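Trimeric intracellular cation channel type 1B.2 (Caenorhabditis elegans, PDB 5EIK) forms homotrimeric, PIP2-binding potassium channels in the endoplasmic reticulum membrane, whose current may balance charge during rapid calcium release. Local coordinates at residues 21-26 with 220-225; 34-39 with 92-97; 44-49 with 169-174; 66-69 with 74-77. All blocks are in the same frame, centred on the assembly; numbering follows the deposited sequence.

Contact 1: residues 21-26 with 220-225. With DMU (decyl-beta-D-maltopyranoside), chain K.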
# COMPACT_ATOMS: atom_id res chain seq x y z
N TYR A 21 -17.32 21.60 27.04
CA TYR A 21 -16.21 21.35 27.94
C TYR A 21 -15.25 20.31 27.37
O TYR A 21 -14.07 20.58 27.15
CB TYR A 21 -16.74 20.88 29.29
CG TYR A 21 -15.67 20.30 30.17
CD1 TYR A 21 -14.63 21.09 30.61
CD2 TYR A 21 -15.68 18.95 30.51
CE1 TYR A 21 -13.62 20.56 31.38
CE2 TYR A 21 -14.66 18.40 31.29
CZ TYR A 21 -13.63 19.22 31.71
OH TYR A 21 -12.61 18.70 32.48
N VAL A 22 -15.78 19.11 27.14
CA VAL A 22 -15.00 18.01 26.60
C VAL A 22 -14.36 18.40 25.28
O VAL A 22 -13.19 18.12 25.04
CB VAL A 22 -15.88 16.76 26.39
CG1 VAL A 22 -15.10 15.70 25.65
CG2 VAL A 22 -16.34 16.23 27.74
N GLN A 23 -15.13 19.06 24.42
CA GLN A 23 -14.65 19.47 23.12
C GLN A 23 -13.48 20.46 23.14
O GLN A 23 -12.75 20.58 22.16
CB GLN A 23 -15.81 20.05 22.31
CG GLN A 23 -15.42 20.56 20.93
CD GLN A 23 -16.61 20.71 20.02
OE1 GLN A 23 -17.62 21.32 20.38
NE2 GLN A 23 -16.50 20.16 18.81
N LYS A 24 -13.29 21.15 24.26
CA LYS A 24 -12.19 22.11 24.36
C LYS A 24 -10.97 21.58 25.11
O LYS A 24 -9.94 22.25 25.18
CB LYS A 24 -12.69 23.40 25.03
CG LYS A 24 -13.28 24.43 24.08
CD LYS A 24 -14.39 23.85 23.21
CE LYS A 24 -15.00 24.91 22.31
NZ LYS A 24 -15.69 25.98 23.09
N LEU A 25 -11.10 20.39 25.68
CA LEU A 25 -10.00 19.77 26.42
C LEU A 25 -8.71 19.75 25.62
O LEU A 25 -8.69 19.34 24.47
CB LEU A 25 -10.36 18.34 26.79
CG LEU A 25 -11.39 18.14 27.89
CD1 LEU A 25 -11.78 16.67 27.95
CD2 LEU A 25 -10.80 18.60 29.21
N LYS A 26 -7.62 20.20 26.24
CA LYS A 26 -6.33 20.19 25.56
C LYS A 26 -5.80 18.75 25.63
O LYS A 26 -5.38 18.27 26.69
CB LYS A 26 -5.34 21.15 26.24
CG LYS A 26 -4.02 21.24 25.51
CD LYS A 26 -4.21 21.76 24.09
CE LYS A 26 -3.21 21.14 23.13
NZ LYS A 26 -3.46 19.68 22.93
N LEU A 220 -23.96 19.32 22.19
CA LEU A 220 -24.70 18.25 22.82
C LEU A 220 -24.49 16.96 22.02
O LEU A 220 -24.36 15.88 22.60
CB LEU A 220 -26.19 18.59 22.87
CG LEU A 220 -27.11 17.53 23.47
CD1 LEU A 220 -26.72 17.23 24.92
CD2 LEU A 220 -28.55 18.02 23.37
N VAL A 221 -24.47 17.09 20.70
CA VAL A 221 -24.25 15.94 19.83
C VAL A 221 -22.86 15.41 20.14
O VAL A 221 -22.64 14.20 20.27
CB VAL A 221 -24.32 16.33 18.33
CG1 VAL A 221 -23.80 15.19 17.47
CG2 VAL A 221 -25.76 16.64 17.93
N TYR A 222 -21.92 16.33 20.27
CA TYR A 222 -20.55 15.96 20.57
C TYR A 222 -20.52 15.11 21.84
O TYR A 222 -19.85 14.07 21.89
CB TYR A 222 -19.69 17.19 20.78
CG TYR A 222 -18.22 16.89 20.66
CD1 TYR A 222 -17.59 16.89 19.41
CD2 TYR A 222 -17.46 16.56 21.78
CE1 TYR A 222 -16.24 16.57 19.29
CE2 TYR A 222 -16.10 16.24 21.67
CZ TYR A 222 -15.50 16.24 20.41
OH TYR A 222 -14.18 15.94 20.27
N LEU A 223 -21.24 15.56 22.86
CA LEU A 223 -21.28 14.85 24.13
C LEU A 223 -21.81 13.44 23.93
O LEU A 223 -21.27 12.49 24.50
CB LEU A 223 -22.17 15.58 25.13
CG LEU A 223 -22.05 15.03 26.55
CD1 LEU A 223 -20.64 15.28 27.06
CD2 LEU A 223 -23.07 15.71 27.45
N CYS A 224 -22.85 13.31 23.11
CA CYS A 224 -23.43 12.00 22.84
C CYS A 224 -22.44 11.08 22.13
O CYS A 224 -22.33 9.91 22.48
CB CYS A 224 -24.70 12.12 22.01
SG CYS A 224 -26.07 12.83 22.92
N VAL A 225 -21.73 11.62 21.14
CA VAL A 225 -20.76 10.81 20.41
C VAL A 225 -19.70 10.29 21.36
O VAL A 225 -19.43 9.09 21.40
CB VAL A 225 -20.08 11.61 19.29
CG1 VAL A 225 -19.02 10.76 18.62
CG2 VAL A 225 -21.11 12.05 18.27
C1 DMU K . -6.75 18.86 30.17
C2 DMU K . -6.93 20.39 30.35
C3 DMU K . -8.00 20.71 31.51
C4 DMU K . -7.71 19.85 32.72
O5 DMU K . -7.78 18.46 32.37
C6 DMU K . -6.63 18.15 31.55
O7 DMU K . -7.93 22.19 32.09
O16 DMU K . -6.57 16.73 31.34
C18 DMU K . -5.87 16.16 32.45
C19 DMU K . -5.80 14.64 32.27
C22 DMU K . -5.83 13.94 33.62
C25 DMU K . -6.78 12.76 33.53
C28 DMU K . -6.90 12.12 34.92
C31 DMU K . -7.59 10.76 34.81
C34 DMU K . -6.52 9.66 34.71
C37 DMU K . -7.11 8.32 35.19
C40 DMU K . -6.51 7.17 34.38
C43 DMU K . -5.23 6.67 35.07
O49 DMU K . -5.55 18.62 29.43
O55 DMU K . -7.36 20.93 29.08
C57 DMU K . -8.75 20.14 33.81
O61 DMU K . -8.34 19.53 35.04
C5 DMU K . -8.37 24.38 31.13
C7 DMU K . -9.17 25.01 32.28
C8 DMU K . -10.62 24.76 32.16
C9 DMU K . -10.88 23.24 32.07
O1 DMU K . -10.15 22.68 31.01
C10 DMU K . -8.68 22.90 31.05
O2 DMU K . -11.26 25.25 33.28
O3 DMU K . -7.00 24.56 31.28
O4 DMU K . -8.95 26.45 32.30
C11 DMU K . -12.37 22.91 31.95
O6 DMU K . -12.58 21.50 32.00
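The phenol ring of Tyr-222 carries Gln-23 over one face and meets Val-22 at its edge. This is helix-against-helix packing, in which the last turn of the N-terminal helix 11-24 rests on the start of the final transmembrane helix 218-238. Gln-23 CB lies 4.0 Å from the centroid of the Tyr-222 ring and 19° off its normal, a CH-pi contact offset toward the rim. Farther along the same glutamine the amide group lies roughly over the same face, the two planes 30° apart. Val-22 CG1 approaches near the ring plane, 4.1 Å from Tyr-222 CE2. The two methyls of this valine divide the work: CG1 stands anti to the backbone N and serves the tyrosine, while CG2 turns to Leu-223. That second contact is looser, with Val-22 CG2 4.5 Å from Leu-223 CD1. Tyr-222 is buried, and helix 120-148 adds Thr-135 and His-136 against its side chain and Val-132 against Val-22. Beyond the helix end, the chain runs into a bound decyl maltoside, whose fit beside Tyr-21 is doubtful. As modelled, its sugar is bonded to the backbone of Lys-26: DMU O49 gives a 2.8 Å hydrogen bond to Lys-26 O, and Lys-26 N reaches DMU O55 at 2.9 Å with an N-H...O angle of 164°.

Contact 2: residues 34-39 with 92-97. With DMU (decyl-beta-D-maltopyranoside), chain J.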
# COMPACT_ATOMS: atom_id res chain seq x y z
N ALA A 34 -2.25 8.70 26.80
CA ALA A 34 -3.14 7.58 27.08
C ALA A 34 -3.26 6.73 25.81
O ALA A 34 -3.19 5.50 25.87
CB ALA A 34 -4.53 8.08 27.50
N HIS A 35 -3.47 7.39 24.68
CA HIS A 35 -3.57 6.70 23.41
C HIS A 35 -2.25 5.97 23.09
O HIS A 35 -2.26 4.79 22.71
CB HIS A 35 -3.93 7.69 22.30
CG HIS A 35 -3.78 7.13 20.91
ND1 HIS A 35 -4.57 6.11 20.44
CD2 HIS A 35 -2.91 7.43 19.92
CE1 HIS A 35 -4.19 5.80 19.21
NE2 HIS A 35 -3.19 6.59 18.87
N TYR A 36 -1.12 6.65 23.26
CA TYR A 36 0.18 6.02 23.00
C TYR A 36 0.39 4.79 23.88
O TYR A 36 0.83 3.74 23.40
CB TYR A 36 1.33 6.99 23.23
CG TYR A 36 1.27 8.23 22.38
CD1 TYR A 36 0.81 8.18 21.06
CD2 TYR A 36 1.67 9.46 22.90
CE1 TYR A 36 0.74 9.34 20.29
CE2 TYR A 36 1.61 10.62 22.14
CZ TYR A 36 1.14 10.56 20.84
OH TYR A 36 1.06 11.72 20.11
N VAL A 37 0.08 4.93 25.17
CA VAL A 37 0.24 3.83 26.11
C VAL A 37 -0.58 2.62 25.67
O VAL A 37 -0.06 1.52 25.58
CB VAL A 37 -0.18 4.22 27.55
CG1 VAL A 37 -0.14 3.00 28.45
CG2 VAL A 37 0.77 5.27 28.09
N LEU A 38 -1.86 2.83 25.40
CA LEU A 38 -2.71 1.73 24.97
C LEU A 38 -2.23 1.14 23.64
O LEU A 38 -2.24 -0.08 23.45
CB LEU A 38 -4.17 2.20 24.88
CG LEU A 38 -4.83 2.48 26.24
CD1 LEU A 38 -6.24 3.05 26.08
CD2 LEU A 38 -4.88 1.18 27.03
N THR A 39 -1.79 2.00 22.72
CA THR A 39 -1.30 1.52 21.44
C THR A 39 -0.06 0.62 21.65
O THR A 39 0.05 -0.45 21.05
CB THR A 39 -0.92 2.70 20.50
OG1 THR A 39 -2.09 3.47 20.20
CG2 THR A 39 -0.30 2.19 19.21
N HIS A 92 6.91 17.12 15.88
CA HIS A 92 7.99 16.79 16.80
C HIS A 92 7.56 16.49 18.22
O HIS A 92 7.92 15.45 18.77
CB HIS A 92 9.03 17.91 16.78
CG HIS A 92 9.58 18.17 15.41
ND1 HIS A 92 8.83 18.72 14.39
CD2 HIS A 92 10.80 17.92 14.88
CE1 HIS A 92 9.56 18.78 13.29
NE2 HIS A 92 10.76 18.31 13.56
N ALA A 93 6.78 17.38 18.82
CA ALA A 93 6.31 17.16 20.18
C ALA A 93 5.58 15.81 20.28
O ALA A 93 5.83 15.04 21.21
CB ALA A 93 5.37 18.30 20.61
N ASP A 94 4.69 15.54 19.33
CA ASP A 94 3.94 14.28 19.33
C ASP A 94 4.84 13.07 19.22
O ASP A 94 4.70 12.11 19.99
CB ASP A 94 2.94 14.24 18.17
CG ASP A 94 1.80 15.21 18.34
OD1 ASP A 94 1.48 15.56 19.50
OD2 ASP A 94 1.22 15.61 17.31
N ILE A 95 5.76 13.09 18.26
CA ILE A 95 6.67 11.98 18.05
C ILE A 95 7.55 11.76 19.27
O ILE A 95 7.84 10.62 19.64
CB ILE A 95 7.56 12.20 16.82
CG1 ILE A 95 6.67 12.39 15.59
CG2 ILE A 95 8.48 11.02 16.61
CD1 ILE A 95 5.68 11.27 15.38
N LEU A 96 7.97 12.86 19.90
CA LEU A 96 8.81 12.72 21.09
C LEU A 96 8.02 12.07 22.21
O LEU A 96 8.48 11.10 22.81
CB LEU A 96 9.33 14.08 21.56
CG LEU A 96 10.20 13.94 22.81
CD1 LEU A 96 11.41 13.05 22.52
CD2 LEU A 96 10.66 15.28 23.24
N LEU A 97 6.82 12.58 22.49
CA LEU A 97 5.99 12.03 23.54
C LEU A 97 5.69 10.55 23.25
O LEU A 97 5.72 9.71 24.16
CB LEU A 97 4.67 12.81 23.67
CG LEU A 97 3.66 12.33 24.72
CD1 LEU A 97 4.27 12.33 26.11
CD2 LEU A 97 2.42 13.21 24.71
C1 DMU J . 14.09 19.19 24.23
C2 DMU J . 13.15 18.78 25.38
C3 DMU J . 11.68 19.06 25.02
C4 DMU J . 11.33 18.47 23.61
O5 DMU J . 12.23 18.99 22.60
C6 DMU J . 13.58 18.55 22.89
O7 DMU J . 10.87 18.47 26.00
O16 DMU J . 14.43 18.93 21.77
C18 DMU J . 15.62 18.08 21.67
C19 DMU J . 15.33 16.60 21.97
C22 DMU J . 15.96 15.73 20.91
C25 DMU J . 15.89 14.28 21.37
C28 DMU J . 16.79 13.42 20.49
C31 DMU J . 17.13 12.15 21.25
C34 DMU J . 16.48 10.96 20.54
C37 DMU J . 17.13 9.67 21.02
C40 DMU J . 17.06 8.63 19.90
C43 DMU J . 18.47 8.10 19.62
O49 DMU J . 15.42 18.74 24.56
O55 DMU J . 13.50 19.55 26.55
C57 DMU J . 9.88 18.80 23.21
O61 DMU J . 9.50 17.94 22.12
C5 DMU J . 9.53 18.84 28.06
C7 DMU J . 8.27 18.23 27.42
C8 DMU J . 7.52 19.34 26.54
C9 DMU J . 8.45 19.91 25.55
O1 DMU J . 9.68 20.34 26.10
C10 DMU J . 10.41 19.42 26.89
O2 DMU J . 6.51 18.70 25.96
O3 DMU J . 10.27 17.82 28.67
O4 DMU J . 7.37 17.74 28.37
C11 DMU J . 7.75 21.05 24.79
O6 DMU J . 8.60 21.52 23.77
O HOH W 1 0.81 13.97 21.33
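A single water joins Tyr-36 and Asp-94, donating a hydrogen bond to Asp-94 OD1 at 2.5 Å and accepting one from Tyr-36 OH at 2.6 Å. The two side chains cross at about a right angle, ring and carboxylate planes 61° apart, and the phenol oxygen of Tyr-36 stays 3.9 Å from Asp-94 OD1 itself, so the water carries the polar link. Below the hydroxyl the contact turns apolar: Leu-97 reaches the rim of the phenol ring near its plane, CG 3.7 Å from Tyr-36 CE2. With CG of Tyr-36 anti to the carbonyl carbon (chi1 -59°), the ring continues toward helix 92-107. Transmembrane helices 30-47 and 92-107 are thereby joined inside one TRIC subunit, near the lumenal start of the second. Phe-71, from the break between helices 59-70 and 72-81, meets the same tyrosine ring with planes about 55° apart. Elsewhere on helix 92-107, Leu-96 lines a phosphatidylcholine pocket and Ile-95 packs on Leu-154 of the second subunit. Within helix 30-47, His-35 O takes two hydrogen bonds, from Thr-39 N and from Thr-39 OG1, the latter 2.8 Å long and approaching from above the carbonyl plane.

Contact 3: residues 44-49 with 169-174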
# COMPACT_ATOMS: atom_id res chain seq x y z
N ARG A 44 2.69 -4.69 22.10
CA ARG A 44 3.39 -5.61 22.98
C ARG A 44 2.63 -6.93 23.14
O ARG A 44 3.23 -8.00 23.16
CB ARG A 44 3.63 -4.96 24.34
CG ARG A 44 4.24 -5.89 25.36
CD ARG A 44 4.95 -5.13 26.49
NE ARG A 44 5.31 -6.03 27.58
CZ ARG A 44 6.06 -5.69 28.62
NH1 ARG A 44 6.54 -4.46 28.73
NH2 ARG A 44 6.33 -6.59 29.55
N HIS A 45 1.31 -6.85 23.24
CA HIS A 45 0.51 -8.06 23.36
C HIS A 45 0.61 -8.86 22.06
O HIS A 45 0.76 -10.08 22.08
CB HIS A 45 -0.95 -7.70 23.63
CG HIS A 45 -1.86 -8.88 23.72
ND1 HIS A 45 -1.83 -9.76 24.78
CD2 HIS A 45 -2.82 -9.34 22.88
CE1 HIS A 45 -2.73 -10.71 24.59
NE2 HIS A 45 -3.34 -10.48 23.45
N ASP A 46 0.55 -8.16 20.93
CA ASP A 46 0.64 -8.82 19.63
C ASP A 46 2.03 -9.41 19.35
O ASP A 46 2.16 -10.29 18.50
CB ASP A 46 0.24 -7.86 18.51
CG ASP A 46 -1.24 -7.51 18.54
OD1 ASP A 46 -2.05 -8.38 18.92
OD2 ASP A 46 -1.60 -6.38 18.16
N LEU A 47 3.05 -8.94 20.05
CA LEU A 47 4.41 -9.44 19.84
C LEU A 47 4.64 -10.80 20.48
O LEU A 47 5.53 -11.54 20.08
CB LEU A 47 5.44 -8.45 20.36
CG LEU A 47 5.83 -7.34 19.37
CD1 LEU A 47 6.74 -6.32 20.05
CD2 LEU A 47 6.52 -7.97 18.17
N GLY A 48 3.84 -11.14 21.49
CA GLY A 48 3.99 -12.43 22.14
C GLY A 48 4.81 -12.49 23.42
O GLY A 48 5.18 -11.46 23.98
N PRO A 49 5.11 -13.71 23.90
CA PRO A 49 5.88 -13.99 25.11
C PRO A 49 7.31 -13.47 25.04
O PRO A 49 7.90 -13.07 26.05
CB PRO A 49 5.84 -15.51 25.21
CG PRO A 49 4.57 -15.87 24.49
CD PRO A 49 4.62 -14.96 23.30
N VAL A 169 -5.73 -0.97 9.46
CA VAL A 169 -4.97 -1.11 8.24
C VAL A 169 -3.50 -1.25 8.56
O VAL A 169 -2.83 -2.16 8.08
CB VAL A 169 -5.16 0.12 7.31
CG1 VAL A 169 -4.15 0.09 6.19
CG2 VAL A 169 -6.56 0.09 6.73
N VAL A 170 -3.00 -0.34 9.40
CA VAL A 170 -1.59 -0.36 9.76
C VAL A 170 -1.18 -1.63 10.49
O VAL A 170 -0.06 -2.12 10.32
CB VAL A 170 -1.23 0.89 10.61
CG1 VAL A 170 0.23 0.85 11.01
CG2 VAL A 170 -1.51 2.16 9.79
N LYS A 171 -2.10 -2.19 11.28
CA LYS A 171 -1.80 -3.43 11.98
C LYS A 171 -1.46 -4.52 10.96
O LYS A 171 -0.45 -5.19 11.06
CB LYS A 171 -3.00 -3.86 12.83
CG LYS A 171 -2.70 -5.01 13.78
CD LYS A 171 -3.86 -5.22 14.74
CE LYS A 171 -3.51 -6.21 15.84
NZ LYS A 171 -4.59 -6.30 16.87
N ILE A 172 -2.32 -4.67 9.95
CA ILE A 172 -2.12 -5.66 8.90
C ILE A 172 -0.75 -5.44 8.26
O ILE A 172 0.00 -6.40 8.03
CB ILE A 172 -3.21 -5.55 7.82
CG1 ILE A 172 -4.55 -5.95 8.42
CG2 ILE A 172 -2.84 -6.40 6.59
CD1 ILE A 172 -5.71 -5.80 7.47
N VAL A 173 -0.42 -4.19 7.96
CA VAL A 173 0.86 -3.87 7.37
C VAL A 173 2.00 -4.37 8.25
O VAL A 173 2.95 -4.97 7.74
CB VAL A 173 1.04 -2.34 7.17
CG1 VAL A 173 2.47 -2.05 6.75
CG2 VAL A 173 0.10 -1.85 6.09
N GLU A 174 1.90 -4.15 9.55
CA GLU A 174 2.93 -4.58 10.48
C GLU A 174 3.05 -6.09 10.63
O GLU A 174 4.15 -6.61 10.83
CB GLU A 174 2.71 -3.95 11.85
CG GLU A 174 3.35 -2.60 11.98
CD GLU A 174 3.11 -1.96 13.32
OE1 GLU A 174 2.96 -2.71 14.32
OE2 GLU A 174 3.08 -0.72 13.39
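Lys-171 is stretched to full length, with CG anti to the backbone N (chi1 -171°) and the later torsions all extended, and this brings its end to Asp-46, whose CG is swung beside its own backbone N (chi1 -69°). The side chains come from opposite directions and meet in a salt bridge, Asp-46 OD2 to Lys-171 NZ at 3.3 Å. The carboxylate does not take the ammonium group squarely: Asp-46 OD2 lies closer to Lys-171 CE, at 3.0 Å, than to NZ, and Asp-46 OD1 remains 3.9 Å from NZ. One oxygen thus carries the pairing, over a backbone separation of 9.7 Å between the CA atoms of Asp-46 and Lys-171. The contact buries just 71 Å² and spans from the cytoplasmic end of transmembrane helix 30-47 to the second half of a discontinuous transmembrane segment, helix 167-177. Asp-46 sits in the last turn of its helix, which is ending: Gly-48 N makes a weak bond to His-45 O, and Gly-48 then leaves helical geometry with a positive phi. A bound acetate, probably from the crystallisation liquor, lies about 3 Å from the Lys-171 side chain, and the nearest PIP2 atom is about 4 Å from it. On the same helix Val-169 and Ile-172 line the lipid pocket, and Ile-172 packs on Ala-177 of the third subunit.

Contact 4: residues 66-69 with 74-77. With PT5 ([(2R)-1-octadecanoyloxy-3-[oxidanyl-[(1R,2R,3S,4R,5R,6S)-2,3,6-tris(oxidanyl)-4,5-diphosphonooxy-cyclohexyl]oxy-phospho ryl]oxy-propan-2-yl] (8Z)-icosa-5,8,11,14-tetraenoate), chain B.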
# COMPACT_ATOMS: atom_id res chain seq x y z
N CYS A 66 5.52 0.72 16.89
CA CYS A 66 4.67 1.50 17.76
C CYS A 66 4.32 2.88 17.21
O CYS A 66 3.21 3.37 17.39
CB CYS A 66 5.31 1.63 19.15
SG CYS A 66 5.23 0.10 20.10
N MET A 67 5.27 3.52 16.52
CA MET A 67 4.98 4.82 15.96
C MET A 67 3.93 4.69 14.86
O MET A 67 3.01 5.50 14.76
CB MET A 67 6.26 5.46 15.40
CG MET A 67 7.29 5.82 16.45
SD MET A 67 6.69 6.98 17.74
CE MET A 67 6.16 5.82 19.04
N LEU A 68 4.05 3.65 14.03
CA LEU A 68 3.10 3.46 12.95
C LEU A 68 1.69 3.28 13.47
O LEU A 68 0.73 3.82 12.91
CB LEU A 68 3.47 2.25 12.08
CG LEU A 68 4.74 2.40 11.23
CD1 LEU A 68 4.71 1.37 10.11
CD2 LEU A 68 4.81 3.80 10.64
N MET A 69 1.56 2.53 14.55
CA MET A 69 0.26 2.28 15.15
C MET A 69 -0.23 3.51 15.92
O MET A 69 -1.41 3.82 15.91
CB MET A 69 0.32 1.08 16.09
CG MET A 69 0.43 -0.25 15.38
SD MET A 69 -1.03 -0.58 14.37
CE MET A 69 -2.22 -0.92 15.64
N SER A 74 -3.48 9.16 11.12
CA SER A 74 -2.89 10.25 10.36
C SER A 74 -2.18 9.75 9.10
O SER A 74 -2.20 10.43 8.07
CB SER A 74 -1.89 11.04 11.22
OG SER A 74 -2.53 11.57 12.36
N PHE A 75 -1.57 8.57 9.18
CA PHE A 75 -0.90 8.02 8.00
C PHE A 75 -1.93 7.63 6.96
O PHE A 75 -1.76 7.93 5.78
CB PHE A 75 -0.05 6.80 8.37
CG PHE A 75 1.20 7.13 9.12
CD1 PHE A 75 2.14 7.99 8.57
CD2 PHE A 75 1.43 6.57 10.36
CE1 PHE A 75 3.32 8.29 9.26
CE2 PHE A 75 2.60 6.86 11.06
CZ PHE A 75 3.54 7.72 10.51
N LEU A 76 -3.01 6.98 7.38
CA LEU A 76 -4.04 6.58 6.44
C LEU A 76 -4.67 7.82 5.81
O LEU A 76 -4.91 7.87 4.59
CB LEU A 76 -5.11 5.75 7.14
CG LEU A 76 -6.16 5.13 6.21
CD1 LEU A 76 -5.48 4.46 5.03
CD2 LEU A 76 -7.00 4.13 6.99
N SER A 77 -4.93 8.82 6.64
CA SER A 77 -5.52 10.06 6.16
C SER A 77 -4.65 10.67 5.07
O SER A 77 -5.16 11.00 4.00
CB SER A 77 -5.67 11.05 7.33
OG SER A 77 -6.20 12.29 6.87
O12 PT5 B . 14.48 -7.02 7.65
P1 PT5 B . 13.53 -6.51 6.58
O13 PT5 B . 13.41 -4.78 6.47
O11 PT5 B . 11.97 -7.01 6.73
O6 PT5 B . 15.06 -9.21 4.21
O1 PT5 B . 13.94 -6.91 5.10
C1 PT5 B . 15.30 -6.88 4.66
C6 PT5 B . 15.37 -7.95 3.61
C2 PT5 B . 15.73 -5.50 4.04
O2 PT5 B . 14.82 -5.13 2.99
C3 PT5 B . 17.15 -5.61 3.41
O3 PT5 B . 17.44 -4.37 2.77
C4 PT5 B . 17.25 -6.72 2.39
O4 PT5 B . 18.58 -6.91 2.02
P4 PT5 B . 19.08 -6.59 0.51
O41 PT5 B . 18.24 -7.38 -0.62
O42 PT5 B . 20.64 -6.99 0.34
O43 PT5 B . 18.91 -5.12 0.25
C5 PT5 B . 16.74 -8.07 2.93
O5 PT5 B . 16.63 -8.96 1.83
P5 PT5 B . 17.73 -10.17 1.77
O52 PT5 B . 18.95 -9.96 2.77
O51 PT5 B . 16.92 -11.62 2.04
O53 PT5 B . 18.12 -10.10 0.15
C7 PT5 B . 12.36 -4.16 5.67
C8 PT5 B . 11.80 -2.99 6.50
C9 PT5 B . 10.56 -3.34 7.37
O16 PT5 B . 11.45 -1.89 5.57
C10 PT5 B . 12.31 -0.82 5.55
O17 PT5 B . 13.36 -0.82 4.93
O18 PT5 B . 9.48 -2.34 7.11
C11 PT5 B . 8.42 -2.08 8.05
O19 PT5 B . 8.48 -2.29 9.30
C12 PT5 B . 11.83 0.38 6.36
C13 PT5 B . 11.73 1.75 5.64
C14 PT5 B . 11.29 2.86 6.62
C15 PT5 B . 9.81 3.25 6.46
C16 PT5 B . 9.42 4.51 7.29
C17 PT5 B . 7.99 4.42 7.91
C18 PT5 B . 7.19 5.72 7.79
C19 PT5 B . 5.94 5.80 7.74
C20 PT5 B . 4.78 5.37 6.83
C21 PT5 B . 4.03 4.07 7.23
C22 PT5 B . 3.10 3.54 6.13
C23 PT5 B . 1.75 3.05 6.67
C24 PT5 B . 0.54 3.63 5.90
C31 PT5 B . 7.17 -1.51 7.38
C32 PT5 B . 7.26 0.02 7.15
C33 PT5 B . 6.06 0.60 6.35
C34 PT5 B . 6.29 0.71 4.82
C35 PT5 B . 5.08 1.19 3.87
C36 PT5 B . 4.31 0.31 3.14
C37 PT5 B . 2.81 0.62 2.94
C38 PT5 B . 2.51 0.31 1.56
C39 PT5 B . 1.74 -0.81 1.02
C40 PT5 B . 2.31 -2.19 1.04
C25 PT5 B . -0.06 2.61 4.90
C26 PT5 B . -1.10 3.24 3.96
C41 PT5 B . 1.71 -3.20 2.03
C42 PT5 B . 2.47 -4.52 2.08
C43 PT5 B . 3.57 -4.55 3.15
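Leu-68 and Phe-75 form the close part of this contact, Leu-68 CD2 lying 3.8 Å from Phe-75 CE2, whereas Met-67 on the same helix turns its side chain away and offers little beyond its backbone. Its carbonyl does take part: Met-67 O stands at the edge of the phenyl ring, near the ring plane, 4.0 Å from Phe-75 CE2. The Met-67 side chain comes no nearer than 5.8 Å to residues 74-77. Both contacts thus fall on one corner of the ring, which Phe-75 extends toward helix 59-70 with CG anti to its carbonyl carbon (chi1 -73°). The three touching residues are all buried, so the loose side is the Met-67 flank rather than open solvent. Lipid completes the tight side. An acyl chain of PIP2 runs over one face of the Phe-75 ring, with PT5 C20 4.0 Å above the plane and toward its rim. The same chain meets the leucine, PT5 C21 being 3.5 Å from Leu-68 CD2, while Leu-68 CD1 also reaches the second acyl chain, 4.1 Å from PT5 C33. The lipid is also hydrogen-bonded to Lys-130 and Arg-134 of the second subunit, so it bridges two chains, consistent with the probable need for PIP2 in trimerization. The contact spans the break in a discontinuous transmembrane segment, between helices 59-70 and 72-81. Around it, helix 167-177 packs Val-170 and Glu-174 on Leu-68, helix 92-107 brings Ser-99 to Met-67, and the loop residues Ile-85 and Pro-88 touch Phe-75.

How the contacts relate
Contacts 2, 3 and 4 gather in one part of the subunit. The centre of contact 4 lies about 11 Å from that of contact 2 and about 13 Å from that of contact 3; contacts 2 and 3 are about 17 Å apart, centre to centre. Contact 1 stands apart, its centre 22 to 31 Å from the others, and spans the longest sequence interval, bringing the N-terminal helix to the final one. Within that span contacts 2 and 3 interleave along the chain and share helix 30-47. Contact 4, the most local, falls between the segments of both and touches both: Thr-39 CG2 lies 3.4 Å from Met-69 CB, and Glu-174 OE2 3.3 Å from Leu-68 CB. The two discontinuous transmembrane segments therefore meet beside helix 30-47, next to PIP2.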